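Local coordinates for phosphotriesterase, putative (Deinococcus radiodurans, PDB 4J35), which is probably a zinc-dependent lactonase of the phosphotriesterase family, here in a variant engineered towards organophosphate hydrolysis, with cobalt bound at its two-metal site, at residues A[61-72]-A[88-97]; A[52-61]-A[288-296]. The protein carries 7 engineered substitutions. All blocks are in the same frame, centred on the assembly; numbering follows the deposited sequence.

Contact 1 (A[61-72]-A[88-97]); sequences IQTVVDATPNNC and LQILCATGFF. Engineered in segment 61-72: Asn71 (natural residue Asp). Engineered in segment 88-97: Phe97 (natural residue Tyr).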
ATOM      1  N   ILE A  61      -9.048  -6.180 -13.279  1.00 34.74           N
ATOM      2  CA  ILE A  61      -8.812  -5.463 -11.997  1.00 33.76           C
ATOM      3  C   ILE A  61      -9.909  -4.418 -11.764  1.00 42.77           C
ATOM      4  O   ILE A  61     -10.046  -3.475 -12.528  1.00 42.62           O
ATOM      5  CB  ILE A  61      -7.457  -4.755 -11.926  1.00 35.52           C
ATOM      6  CG1 ILE A  61      -6.292  -5.713 -12.189  1.00 35.22           C
ATOM      7  CG2 ILE A  61      -7.283  -4.055 -10.519  1.00 34.40           C
ATOM      8  CD1 ILE A  61      -6.211  -6.820 -11.252  1.00 45.64           C
ATOM      9  N   GLN A  62     -10.688  -4.573 -10.700  1.00 33.02           N
ATOM     10  CA  GLN A  62     -11.767  -3.624 -10.438  1.00 43.10           C
ATOM     11  C   GLN A  62     -11.508  -2.651  -9.300  1.00 42.11           C
ATOM     12  O   GLN A  62     -12.266  -1.682  -9.138  1.00 36.74           O
ATOM     13  CB  GLN A  62     -13.053  -4.371 -10.135  1.00 36.04           C
ATOM     14  CG  GLN A  62     -13.564  -5.151 -11.358  1.00 44.22           C
ATOM     15  CD  GLN A  62     -14.712  -6.026 -11.004  1.00 57.70           C
ATOM     16  OE1 GLN A  62     -14.562  -7.242 -10.912  1.00 62.57           O
ATOM     17  NE2 GLN A  62     -15.876  -5.419 -10.779  1.00 64.72           N
ATOM     18  N   THR A  63     -10.483  -2.922  -8.498  1.00 35.38           N
ATOM     19  CA  THR A  63     -10.145  -2.050  -7.369  1.00 31.75           C
ATOM     20  C   THR A  63      -8.656  -1.941  -7.160  1.00 27.44           C
ATOM     21  O   THR A  63      -7.917  -2.908  -7.352  1.00 34.95           O
ATOM     22  CB  THR A  63     -10.737  -2.642  -6.069  1.00 37.97           C
ATOM     23  OG1 THR A  63     -12.125  -2.917  -6.263  1.00 41.61           O
ATOM     24  CG2 THR A  63     -10.537  -1.704  -4.866  1.00 31.77           C
ATOM     25  N   VAL A  64      -8.215  -0.744  -6.792  1.00 29.64           N
ATOM     26  CA  VAL A  64      -6.847  -0.489  -6.375  1.00 29.15           C
ATOM     27  C   VAL A  64      -6.886   0.187  -4.991  1.00 31.95           C
ATOM     28  O   VAL A  64      -7.731   1.036  -4.745  1.00 32.85           O
ATOM     29  CB  VAL A  64      -6.117   0.458  -7.354  1.00 35.40           C
ATOM     30  CG1 VAL A  64      -4.819   0.972  -6.765  1.00 34.94           C
ATOM     31  CG2 VAL A  64      -5.845  -0.236  -8.660  1.00 33.37           C
ATOM     32  N   VAL A  65      -5.976  -0.211  -4.112  1.00 32.61           N
ATOM     33  CA  VAL A  65      -5.783   0.461  -2.832  1.00 27.25           C
ATOM     34  C   VAL A  65      -4.623   1.429  -2.997  1.00 31.17           C
ATOM     35  O   VAL A  65      -3.481   1.036  -3.197  1.00 31.77           O
ATOM     36  CB  VAL A  65      -5.497  -0.539  -1.705  1.00 32.16           C
ATOM     37  CG1 VAL A  65      -5.209   0.151  -0.398  1.00 29.17           C
ATOM     38  CG2 VAL A  65      -6.704  -1.472  -1.553  1.00 33.01           C
ATOM     39  N   ASP A  66      -4.941   2.703  -2.969  1.00 33.19           N
ATOM     40  CA  ASP A  66      -3.899   3.707  -3.037  1.00 32.32           C
ATOM     41  C   ASP A  66      -3.303   3.920  -1.661  1.00 31.95           C
ATOM     42  O   ASP A  66      -4.012   4.367  -0.737  1.00 28.36           O
ATOM     43  CB  ASP A  66      -4.464   5.003  -3.565  1.00 31.60           C
ATOM     44  CG  ASP A  66      -3.389   6.045  -3.776  1.00 36.00           C
ATOM     45  OD1 ASP A  66      -2.870   6.618  -2.807  1.00 29.30           O
ATOM     46  OD2 ASP A  66      -3.038   6.310  -4.930  1.00 31.78           O
ATOM     47  N   ALA A  67      -2.002   3.663  -1.526  1.00 27.70           N
ATOM     48  CA  ALA A  67      -1.344   3.624  -0.202  1.00 28.36           C
ATOM     49  C   ALA A  67      -0.604   4.916   0.128  1.00 27.25           C
ATOM     50  O   ALA A  67       0.183   4.985   1.056  1.00 28.73           O
ATOM     51  CB  ALA A  67      -0.385   2.466  -0.172  1.00 28.34           C
ATOM     52  N   THR A  68      -0.844   5.960  -0.647  1.00 26.95           N
ATOM     53  CA  THR A  68      -0.072   7.191  -0.509  1.00 27.60           C
ATOM     54  C   THR A  68      -0.317   7.913   0.814  1.00 28.28           C
ATOM     55  O   THR A  68      -1.442   8.315   1.121  1.00 28.50           O
ATOM     56  CB  THR A  68      -0.418   8.160  -1.613  1.00 28.80           C
ATOM     57  OG1 THR A  68      -0.307   7.480  -2.872  1.00 28.48           O
ATOM     58  CG2 THR A  68       0.497   9.374  -1.583  1.00 29.09           C
ATOM     59  N   PRO A  69       0.747   8.100   1.591  1.00 29.69           N
ATOM     60  CA  PRO A  69       0.586   8.785   2.876  1.00 30.32           C
ATOM     61  C   PRO A  69       0.226  10.269   2.729  1.00 26.29           C
ATOM     62  O   PRO A  69       0.409  10.857   1.642  1.00 29.20           O
ATOM     63  CB  PRO A  69       1.970   8.644   3.525  1.00 32.05           C
ATOM     64  CG  PRO A  69       2.637   7.540   2.795  1.00 40.98           C
ATOM     65  CD  PRO A  69       2.113   7.590   1.404  1.00 32.08           C
ATOM     66  N   ASN A  70      -0.289  10.843   3.830  1.00 31.17           N
ATOM     67  CA  ASN A  70      -0.725  12.226   3.867  1.00 30.01           C
ATOM     68  C   ASN A  70       0.365  13.189   3.419  1.00 31.15           C
ATOM     69  O   ASN A  70       0.042  14.223   2.846  1.00 30.03           O
ATOM     70  CB  ASN A  70      -1.204  12.659   5.265  1.00 28.93           C
ATOM     71  CG  ASN A  70      -2.426  11.877   5.750  1.00 30.84           C
ATOM     72  OD1 ASN A  70      -2.803  10.845   5.179  1.00 30.17           O
ATOM     73  ND2 ASN A  70      -3.043  12.366   6.824  1.00 30.04           N
ATOM     74  N   ASN A  71       1.634  12.866   3.676  1.00 29.16           N
ATOM     75  CA  ASN A  71       2.722  13.799   3.386  1.00 28.63           C
ATOM     76  C   ASN A  71       3.487  13.451   2.106  1.00 35.94           C
ATOM     77  O   ASN A  71       4.574  13.977   1.871  1.00 34.04           O
ATOM     78  CB  ASN A  71       3.685  13.899   4.597  1.00 33.49           C
ATOM     79  CG  ASN A  71       4.247  12.525   5.041  1.00 44.07           C
ATOM     80  OD1 ASN A  71       3.646  11.476   4.806  1.00 36.51           O
ATOM     81  ND2 ASN A  71       5.381  12.550   5.728  1.00 47.03           N
ATOM     82  N   CYS A  72       2.925  12.566   1.276  1.00 31.27           N
ATOM     83  CA  CYS A  72       3.579  12.180   0.038  1.00 31.03           C
ATOM     84  C   CYS A  72       2.684  12.463  -1.140  1.00 37.38           C
ATOM     85  O   CYS A  72       2.686  11.715  -2.118  1.00 31.79           O
ATOM     86  CB  CYS A  72       3.935  10.696   0.032  1.00 28.65           C
ATOM     87  SG  CYS A  72       5.096  10.226   1.370  1.00 33.52           S
ATOM     88  N   LEU A  88     -12.992   2.474 -12.260  1.00 48.51           N
ATOM     89  CA  LEU A  88     -12.070   1.788 -11.366  1.00 40.90           C
ATOM     90  C   LEU A  88     -12.325   2.258  -9.923  1.00 42.46           C
ATOM     91  O   LEU A  88     -12.390   3.454  -9.653  1.00 44.33           O
ATOM     92  CB  LEU A  88     -10.619   2.091 -11.744  1.00 45.85           C
ATOM     93  CG  LEU A  88      -9.563   1.365 -10.895  1.00 36.24           C
ATOM     94  CD1 LEU A  88      -9.498  -0.089 -11.330  1.00 38.35           C
ATOM     95  CD2 LEU A  88      -8.240   1.993 -10.982  1.00 33.05           C
ATOM     96  N   GLN A  89     -12.489   1.306  -9.014  1.00 41.26           N
ATOM     97  CA  GLN A  89     -12.695   1.610  -7.605  1.00 40.73           C
ATOM     98  C   GLN A  89     -11.346   1.866  -6.936  1.00 35.26           C
ATOM     99  O   GLN A  89     -10.392   1.109  -7.144  1.00 36.63           O
ATOM    100  CB  GLN A  89     -13.454   0.465  -6.924  1.00 36.11           C
ATOM    101  CG  GLN A  89     -14.912   0.412  -7.402  1.00 42.00           C
ATOM    102  CD  GLN A  89     -15.674  -0.872  -7.077  1.00 51.64           C
ATOM    103  OE1 GLN A  89     -15.102  -1.948  -6.903  1.00 47.23           O
ATOM    104  NE2 GLN A  89     -16.990  -0.752  -7.020  1.00 47.33           N
ATOM    105  N   ILE A  90     -11.287   2.931  -6.138  1.00 32.08           N
ATOM    106  CA  ILE A  90     -10.045   3.357  -5.486  1.00 27.54           C
ATOM    107  C   ILE A  90     -10.270   3.603  -3.997  1.00 34.37           C
ATOM    108  O   ILE A  90     -11.166   4.345  -3.597  1.00 35.15           O
ATOM    109  CB  ILE A  90      -9.436   4.601  -6.161  1.00 35.26           C
ATOM    110  CG1 ILE A  90      -9.241   4.335  -7.673  1.00 44.63           C
ATOM    111  CG2 ILE A  90      -8.106   4.960  -5.499  1.00 36.02           C
ATOM    112  CD1 ILE A  90      -8.636   5.533  -8.509  1.00 32.18           C
ATOM    113  N   LEU A  91      -9.470   2.954  -3.169  1.00 31.69           N
ATOM    114  CA  LEU A  91      -9.482   3.272  -1.743  1.00 32.24           C
ATOM    115  C   LEU A  91      -8.293   4.179  -1.484  1.00 30.52           C
ATOM    116  O   LEU A  91      -7.265   3.982  -2.097  1.00 36.17           O
ATOM    117  CB  LEU A  91      -9.338   2.006  -0.889  1.00 32.40           C
ATOM    118  CG  LEU A  91     -10.536   1.076  -0.649  1.00 37.51           C
ATOM    119  CD1 LEU A  91     -10.903   0.300  -1.895  1.00 35.69           C
ATOM    120  CD2 LEU A  91     -10.211   0.125   0.496  1.00 33.80           C
ATOM    121  N   CYS A  92      -8.395   5.150  -0.572  1.00 29.78           N
ATOM    122  CA  CYS A  92      -7.222   5.932  -0.208  1.00 28.04           C
ATOM    123  C   CYS A  92      -6.901   5.763   1.256  1.00 33.64           C
ATOM    124  O   CYS A  92      -7.688   5.193   1.985  1.00 32.91           O
ATOM    125  CB  CYS A  92      -7.381   7.415  -0.562  1.00 37.19           C
ATOM    126  SG  CYS A  92      -8.527   8.345   0.432  1.00 39.27           S
ATOM    127  N   ALA A  93      -5.714   6.229   1.627  1.00 30.84           N
ATOM    128  CA  ALA A  93      -5.145   6.012   2.946  1.00 32.02           C
ATOM    129  C   ALA A  93      -5.194   7.241   3.833  1.00 28.89           C
ATOM    130  O   ALA A  93      -5.231   8.381   3.367  1.00 34.53           O
ATOM    131  CB  ALA A  93      -3.696   5.576   2.797  1.00 32.16           C
ATOM    132  N   THR A  94      -5.112   6.994   5.148  1.00 27.58           N
ATOM    133  CA  THR A  94      -4.752   8.036   6.099  1.00 31.28           C
ATOM    134  C   THR A  94      -3.507   7.569   6.856  1.00 34.56           C
ATOM    135  O   THR A  94      -3.457   6.438   7.332  1.00 34.70           O
ATOM    136  CB  THR A  94      -5.869   8.328   7.087  1.00 33.30           C
ATOM    137  OG1 THR A  94      -5.432   9.328   8.000  1.00 36.76           O
ATOM    138  CG2 THR A  94      -6.303   7.066   7.852  1.00 39.30           C
ATOM    139  N   GLY A  95      -2.477   8.406   6.892  1.00 30.97           N
ATOM    140  CA  GLY A  95      -1.262   8.047   7.591  1.00 32.43           C
ATOM    141  C   GLY A  95      -0.102   8.918   7.190  1.00 39.12           C
ATOM    142  O   GLY A  95      -0.226   9.751   6.276  1.00 33.92           O
ATOM    143  N   PHE A  96       1.029   8.742   7.868  1.00 31.19           N
ATOM    144  CA  PHE A  96       2.248   9.486   7.504  1.00 31.82           C
ATOM    145  C   PHE A  96       3.383   8.510   7.243  1.00 32.03           C
ATOM    146  O   PHE A  96       3.337   7.382   7.717  1.00 38.89           O
ATOM    147  CB  PHE A  96       2.685  10.365   8.661  1.00 33.50           C
ATOM    148  CG  PHE A  96       2.142  11.763   8.638  1.00 30.78           C
ATOM    149  CD1 PHE A  96       0.788  12.011   8.695  1.00 32.02           C
ATOM    150  CD2 PHE A  96       2.996  12.830   8.649  1.00 35.12           C
ATOM    151  CE1 PHE A  96       0.292  13.302   8.745  1.00 33.29           C
ATOM    152  CE2 PHE A  96       2.513  14.141   8.706  1.00 39.74           C
ATOM    153  CZ  PHE A  96       1.151  14.369   8.741  1.00 41.10           C
ATOM    154  N   PHE A  97       4.424   8.955   6.548  1.00 36.45           N
ATOM    155  CA  PHE A  97       5.498   8.051   6.108  1.00 38.04           C
ATOM    156  C   PHE A  97       6.594   7.859   7.176  1.00 62.54           C
ATOM    157  O   PHE A  97       6.687   8.649   8.111  1.00 73.58           O
ATOM    158  CB  PHE A  97       6.080   8.629   4.811  1.00 36.36           C
ATOM    159  CG  PHE A  97       6.768   7.646   3.933  1.00 45.45           C
ATOM    160  CD1 PHE A  97       6.166   6.434   3.589  1.00 52.94           C
ATOM    161  CD2 PHE A  97       7.981   7.980   3.340  1.00 63.04           C
ATOM    162  CE1 PHE A  97       6.794   5.543   2.709  1.00 61.88           C
ATOM    163  CE2 PHE A  97       8.612   7.096   2.445  1.00 64.07           C
ATOM    164  CZ  PHE A  97       8.018   5.876   2.135  1.00 67.08           C
TER
HETATM  165  O   HOH W   1      -3.822   7.593  -0.375  1.00 29.26           O
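Asn70 and Gly95 hold each other by two hydrogen bonds. The backbone N of Asn70 gives a hydrogen to Gly95 O at 2.7 Å, nearly in line with the carbonyl, while Gly95 N returns one to Asn70 OD1 at 3.0 Å, arriving from above the amide plane. CG of Asn70 lies beside its own backbone N (chi1 -63°), which brings OD1 within reach of Gly95 N. With an alanine here, Gly95 N would probably lose its side-chain acceptor and Glu127 the donor it has in Asn70 ND2. Asn71, an engineered residue, accepts from Phe97 N through OD1 at 3.2 Å, and its amide plane stands 33° from the Phe96 ring. Phe97, also engineered, meets Pro69 CG with its CD1 at 3.8 Å, and Cys72 SG sits 4.5 Å from its ring centroid in an oblique sulfur-aromatic contact. Further back, strands 61-66 and 89-91 run parallel, joined by four backbone hydrogen bonds from Gln62 O to Asp66 N. Beyond Asp66 the chain bends in an Asx turn: OD1 accepts from Thr68 N and, at 2.7 Å, from Thr68 OG1, both from one face of the carboxylate. Thr68 OG1 in turn bonds the metal ligand His23. Strands 61-66 and 89-91, linked by helix 76-86, form a beta-alpha-beta unit of the TIM barrel, and the loops after them reach the two-metal site.

Contact 2 (A[52-61]-A[288-296]); sequences TARALLARGI and HPLHISDDI
Arg59 and Leu290 meet where the ends of two outer helices of the TIM barrel come together: helix 42-58 finishes in a Schellman motif with Gly60 at C-prime, and the turn 288-291 leads into helix 291-303. The apolar part is built around Leu290. Its CD2 touches Ala55 CB at 3.7 Å and Leu56 CD2 at 3.9 Å. Leu56 CD2 also lies against Pro289 O, and Thr52 CG2 meets the proline ring at CG, 3.6 Å away, the two side chains being set about at right angles. Trp267 of strand 266-269 packs on Thr52, Leu56 and Pro289 and so ties this patch to the barrel wall. Water takes a smaller share, one molecule bridging Arg59 O and Ser293 OG.

The polar part centres on Arg59. Its chain stretches from CG to NE with CG anti to its carbonyl carbon (chi1 -71°), and its CD passes Ser293 CB. Leu290 CB and CD1 lie over one guanidinium face, CD1 3.8 Å above the plane and toward its rim. NH1 turns back to donate to Ala55 O, which together with the Asp294 bonds probably limits rotation of the group. NE and NH2 form a side-on salt bridge with Asp294, the two planes 34° apart: NE meets OD1 at 2.8 Å on its syn side, and NH2 donates to the syn lone pair of OD2 at 3.0 Å, within the guanidinium plane.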
ATOM      1  N   THR A  52      -4.239   4.347 -17.521  1.00 41.94           N
ATOM      2  CA  THR A  52      -3.737   3.204 -16.751  1.00 37.60           C
ATOM      3  C   THR A  52      -4.900   2.462 -16.100  1.00 36.46           C
ATOM      4  O   THR A  52      -4.957   1.220 -16.101  1.00 36.51           O
ATOM      5  CB  THR A  52      -2.717   3.657 -15.690  1.00 39.28           C
ATOM      6  OG1 THR A  52      -1.528   4.092 -16.344  1.00 36.71           O
ATOM      7  CG2 THR A  52      -2.366   2.502 -14.716  1.00 33.33           C
ATOM      8  N   ALA A  53      -5.850   3.219 -15.558  1.00 34.52           N
ATOM      9  CA  ALA A  53      -7.030   2.606 -14.975  1.00 36.09           C
ATOM     10  C   ALA A  53      -7.762   1.768 -16.019  1.00 40.28           C
ATOM     11  O   ALA A  53      -8.288   0.699 -15.733  1.00 38.94           O
ATOM     12  CB  ALA A  53      -7.972   3.652 -14.419  1.00 32.63           C
ATOM     13  N   ARG A  54      -7.850   2.271 -17.240  1.00 39.29           N
ATOM     14  CA  ARG A  54      -8.531   1.491 -18.258  1.00 37.76           C
ATOM     15  C   ARG A  54      -7.811   0.201 -18.566  1.00 33.84           C
ATOM     16  O   ARG A  54      -8.455  -0.816 -18.819  1.00 41.84           O
ATOM     17  CB  ARG A  54      -8.690   2.310 -19.540  1.00 43.52           C
ATOM     18  CG  ARG A  54      -9.711   3.354 -19.382  1.00 45.01           C
ATOM     19  CD  ARG A  54      -9.892   4.240 -20.626  1.00 56.06           C
ATOM     20  NE  ARG A  54     -10.715   5.398 -20.281  1.00 71.89           N
ATOM     21  CZ  ARG A  54     -11.945   5.320 -19.784  1.00 75.39           C
ATOM     22  NH1 ARG A  54     -12.518   4.144 -19.595  1.00 71.69           N
ATOM     23  NH2 ARG A  54     -12.616   6.416 -19.474  1.00 78.66           N
ATOM     24  N   ALA A  55      -6.486   0.247 -18.605  1.00 34.47           N
ATOM     25  CA  ALA A  55      -5.714  -0.950 -18.854  1.00 30.25           C
ATOM     26  C   ALA A  55      -5.931  -1.996 -17.741  1.00 37.30           C
ATOM     27  O   ALA A  55      -5.913  -3.206 -17.979  1.00 37.76           O
ATOM     28  CB  ALA A  55      -4.256  -0.610 -18.974  1.00 33.75           C
ATOM     29  N   LEU A  56      -6.125  -1.531 -16.524  1.00 37.66           N
ATOM     30  CA  LEU A  56      -6.348  -2.446 -15.415  1.00 31.09           C
ATOM     31  C   LEU A  56      -7.716  -3.066 -15.515  1.00 28.46           C
ATOM     32  O   LEU A  56      -7.879  -4.274 -15.388  1.00 36.75           O
ATOM     33  CB  LEU A  56      -6.181  -1.704 -14.068  1.00 35.53           C
ATOM     34  CG  LEU A  56      -4.742  -1.361 -13.712  1.00 36.09           C
ATOM     35  CD1 LEU A  56      -4.642  -0.402 -12.468  1.00 37.44           C
ATOM     36  CD2 LEU A  56      -3.968  -2.642 -13.430  1.00 37.06           C
ATOM     37  N   LEU A  57      -8.727  -2.245 -15.747  1.00 35.03           N
ATOM     38  CA  LEU A  57     -10.056  -2.768 -15.935  1.00 31.71           C
ATOM     39  C   LEU A  57     -10.093  -3.813 -17.074  1.00 44.26           C
ATOM     40  O   LEU A  57     -10.779  -4.836 -16.978  1.00 40.83           O
ATOM     41  CB  LEU A  57     -11.035  -1.637 -16.208  1.00 42.07           C
ATOM     42  CG  LEU A  57     -11.367  -0.724 -15.037  1.00 43.03           C
ATOM     43  CD1 LEU A  57     -11.980   0.553 -15.564  1.00 48.26           C
ATOM     44  CD2 LEU A  57     -12.336  -1.421 -14.095  1.00 41.53           C
ATOM     45  N   ALA A  58      -9.334  -3.574 -18.136  1.00 47.13           N
ATOM     46  CA  ALA A  58      -9.238  -4.545 -19.226  1.00 46.47           C
ATOM     47  C   ALA A  58      -8.706  -5.882 -18.716  1.00 44.44           C
ATOM     48  O   ALA A  58      -8.982  -6.933 -19.285  1.00 45.32           O
ATOM     49  CB  ALA A  58      -8.337  -4.010 -20.358  1.00 40.29           C
ATOM     50  N   ARG A  59      -7.954  -5.869 -17.630  1.00 38.88           N
ATOM     51  CA  ARG A  59      -7.356  -7.116 -17.190  1.00 41.06           C
ATOM     52  C   ARG A  59      -8.183  -7.771 -16.070  1.00 39.65           C
ATOM     53  O   ARG A  59      -7.768  -8.763 -15.489  1.00 43.81           O
ATOM     54  CB  ARG A  59      -5.913  -6.870 -16.776  1.00 45.74           C
ATOM     55  CG  ARG A  59      -4.997  -6.573 -17.977  1.00 37.91           C
ATOM     56  CD  ARG A  59      -3.718  -5.909 -17.518  1.00 42.04           C
ATOM     57  NE  ARG A  59      -2.713  -5.873 -18.575  1.00 48.92           N
ATOM     58  CZ  ARG A  59      -2.793  -5.104 -19.655  1.00 46.95           C
ATOM     59  NH1 ARG A  59      -3.854  -4.332 -19.853  1.00 36.17           N
ATOM     60  NH2 ARG A  59      -1.820  -5.145 -20.559  1.00 38.20           N
ATOM     61  N   GLY A  60      -9.363  -7.226 -15.807  1.00 42.69           N
ATOM     62  CA  GLY A  60     -10.237  -7.747 -14.769  1.00 36.00           C
ATOM     63  C   GLY A  60     -10.029  -7.077 -13.401  1.00 36.60           C
ATOM     64  O   GLY A  60     -10.760  -7.396 -12.459  1.00 40.71           O
ATOM     65  N   ILE A  61      -9.048  -6.180 -13.279  1.00 34.74           N
ATOM     66  CA  ILE A  61      -8.812  -5.463 -11.997  1.00 33.76           C
ATOM     67  C   ILE A  61      -9.909  -4.418 -11.764  1.00 42.77           C
ATOM     68  O   ILE A  61     -10.046  -3.475 -12.528  1.00 42.62           O
ATOM     69  CB  ILE A  61      -7.457  -4.755 -11.926  1.00 35.52           C
ATOM     70  CG1 ILE A  61      -6.292  -5.713 -12.189  1.00 35.22           C
ATOM     71  CG2 ILE A  61      -7.283  -4.055 -10.519  1.00 34.40           C
ATOM     72  CD1 ILE A  61      -6.211  -6.820 -11.252  1.00 45.64           C
ATOM     73  N   HIS A 288       5.331  -1.531 -13.044  1.00 31.51           N
ATOM     74  CA  HIS A 288       4.129  -0.843 -13.481  1.00 32.40           C
ATOM     75  C   HIS A 288       2.957  -1.752 -13.278  1.00 31.54           C
ATOM     76  O   HIS A 288       3.111  -2.960 -13.153  1.00 35.22           O
ATOM     77  CB  HIS A 288       4.267  -0.487 -14.994  1.00 36.90           C
ATOM     78  CG  HIS A 288       4.352  -1.690 -15.873  1.00 39.78           C
ATOM     79  ND1 HIS A 288       3.239  -2.391 -16.277  1.00 36.67           N
ATOM     80  CD2 HIS A 288       5.418  -2.344 -16.390  1.00 38.23           C
ATOM     81  CE1 HIS A 288       3.615  -3.408 -17.035  1.00 39.25           C
ATOM     82  NE2 HIS A 288       4.936  -3.405 -17.107  1.00 34.18           N
ATOM     83  N   PRO A 289       1.756  -1.193 -13.189  1.00 33.12           N
ATOM     84  CA  PRO A 289       0.675  -2.017 -12.612  1.00 36.56           C
ATOM     85  C   PRO A 289       0.043  -3.111 -13.478  1.00 34.91           C
ATOM     86  O   PRO A 289      -0.914  -3.746 -13.053  1.00 33.72           O
ATOM     87  CB  PRO A 289      -0.385  -0.981 -12.255  1.00 35.96           C
ATOM     88  CG  PRO A 289      -0.100   0.164 -13.178  1.00 32.52           C
ATOM     89  CD  PRO A 289       1.380   0.221 -13.279  1.00 35.19           C
ATOM     90  N   LEU A 290       0.546  -3.339 -14.687  1.00 32.00           N
ATOM     91  CA  LEU A 290       0.030  -4.412 -15.518  1.00 32.32           C
ATOM     92  C   LEU A 290       0.880  -5.681 -15.440  1.00 32.50           C
ATOM     93  O   LEU A 290       0.554  -6.707 -16.058  1.00 36.19           O
ATOM     94  CB  LEU A 290       0.022  -3.917 -17.016  1.00 32.46           C
ATOM     95  CG  LEU A 290      -0.541  -2.511 -17.176  1.00 32.28           C
ATOM     96  CD1 LEU A 290      -0.452  -2.057 -18.675  1.00 35.15           C
ATOM     97  CD2 LEU A 290      -1.969  -2.442 -16.749  1.00 35.07           C
ATOM     98  N   HIS A 291       2.022  -5.578 -14.777  1.00 32.55           N
ATOM     99  CA  HIS A 291       3.008  -6.647 -14.696  1.00 32.53           C
ATOM    100  C   HIS A 291       2.460  -7.902 -13.997  1.00 35.40           C
ATOM    101  O   HIS A 291       2.709  -9.025 -14.435  1.00 32.94           O
ATOM    102  CB  HIS A 291       4.241  -6.089 -13.993  1.00 34.68           C
ATOM    103  CG  HIS A 291       5.293  -7.100 -13.656  1.00 39.86           C
ATOM    104  ND1 HIS A 291       5.761  -8.030 -14.555  1.00 41.20           N
ATOM    105  CD2 HIS A 291       6.000  -7.290 -12.522  1.00 40.37           C
ATOM    106  CE1 HIS A 291       6.707  -8.754 -13.990  1.00 38.52           C
ATOM    107  NE2 HIS A 291       6.865  -8.332 -12.748  1.00 39.78           N
ATOM    108  N   ILE A 292       1.602  -7.738 -12.997  1.00 42.48           N
ATOM    109  CA  ILE A 292       1.206  -8.907 -12.225  1.00 32.63           C
ATOM    110  C   ILE A 292       0.243  -9.712 -13.105  1.00 35.86           C
ATOM    111  O   ILE A 292       0.429 -10.903 -13.333  1.00 35.42           O
ATOM    112  CB  ILE A 292       0.578  -8.559 -10.880  1.00 32.41           C
ATOM    113  CG1 ILE A 292       1.709  -8.337  -9.891  1.00 32.38           C
ATOM    114  CG2 ILE A 292      -0.344  -9.685 -10.446  1.00 41.77           C
ATOM    115  CD1 ILE A 292       1.261  -7.689  -8.558  1.00 31.97           C
ATOM    116  N   SER A 293      -0.733  -9.010 -13.675  1.00 41.57           N
ATOM    117  CA  SER A 293      -1.644  -9.613 -14.635  1.00 42.30           C
ATOM    118  C   SER A 293      -0.948 -10.275 -15.834  1.00 37.15           C
ATOM    119  O   SER A 293      -1.274 -11.420 -16.175  1.00 39.16           O
ATOM    120  CB  SER A 293      -2.657  -8.591 -15.120  1.00 40.66           C
ATOM    121  OG  SER A 293      -3.378  -8.029 -14.041  1.00 42.92           O
ATOM    122  N   ASP A 294      -0.017  -9.577 -16.497  1.00 40.49           N
ATOM    123  CA  ASP A 294       0.543 -10.088 -17.754  1.00 42.84           C
ATOM    124  C   ASP A 294       1.657 -11.119 -17.578  1.00 48.80           C
ATOM    125  O   ASP A 294       1.829 -11.985 -18.447  1.00 41.61           O
ATOM    126  CB  ASP A 294       1.113  -8.942 -18.645  1.00 33.62           C
ATOM    127  CG  ASP A 294       0.073  -7.951 -19.066  1.00 46.08           C
ATOM    128  OD1 ASP A 294      -1.119  -8.191 -18.807  1.00 38.00           O
ATOM    129  OD2 ASP A 294       0.445  -6.934 -19.708  1.00 41.94           O
ATOM    130  N   ASP A 295       2.442 -10.997 -16.505  1.00 34.13           N
ATOM    131  CA  ASP A 295       3.675 -11.778 -16.375  1.00 33.80           C
ATOM    132  C   ASP A 295       3.615 -12.728 -15.159  1.00 43.65           C
ATOM    133  O   ASP A 295       4.031 -13.884 -15.228  1.00 43.66           O
ATOM    134  CB  ASP A 295       4.874 -10.888 -16.167  1.00 33.59           C
ATOM    135  CG  ASP A 295       5.098  -9.926 -17.326  1.00 34.72           C
ATOM    136  OD1 ASP A 295       5.029 -10.416 -18.472  1.00 41.62           O
ATOM    137  OD2 ASP A 295       5.305  -8.734 -17.035  1.00 34.96           O
ATOM    138  N   ILE A 296       3.100 -12.222 -14.054  1.00 37.08           N
ATOM    139  CA  ILE A 296       3.219 -12.967 -12.787  1.00 36.76           C
ATOM    140  C   ILE A 296       2.202 -14.073 -12.658  1.00 33.75           C
ATOM    141  O   ILE A 296       2.569 -15.228 -12.441  1.00 39.17           O
ATOM    142  CB  ILE A 296       3.101 -12.020 -11.579  1.00 39.68           C
ATOM    143  CG1 ILE A 296       4.189 -10.943 -11.640  1.00 37.68           C
ATOM    144  CG2 ILE A 296       3.138 -12.821 -10.266  1.00 38.90           C
ATOM    145  CD1 ILE A 296       5.607 -11.488 -11.637  1.00 36.36           C
TER
HETATM  146  O   HOH W   2      -5.334  -9.701 -13.640  1.00 39.10           O

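How the contacts relate
Contact 1 is buried near the middle of the chain, whereas contact 2 is only partly buried and lies farther out; their centres are about 17 Å apart. Ile61 belongs to both, since helix 42-58 is followed, after a short turn, by strand 61-66, and the interval spanned by contact 1 falls within the much longer one closed by contact 2. The helix also packs on the inner contact: Val64 CG2 meets Leu56 CD1 at 4.0 Å, and Leu88 CD2 meets Ala53 CB at 3.8 Å. Backbone and side-chain amide hydrogen bonds dominate contact 1, whose loop end lies by the metals, while contact 2 combines aliphatic packing with a charged pair distant in sequence, one residue just past a helix end and one inside another helix.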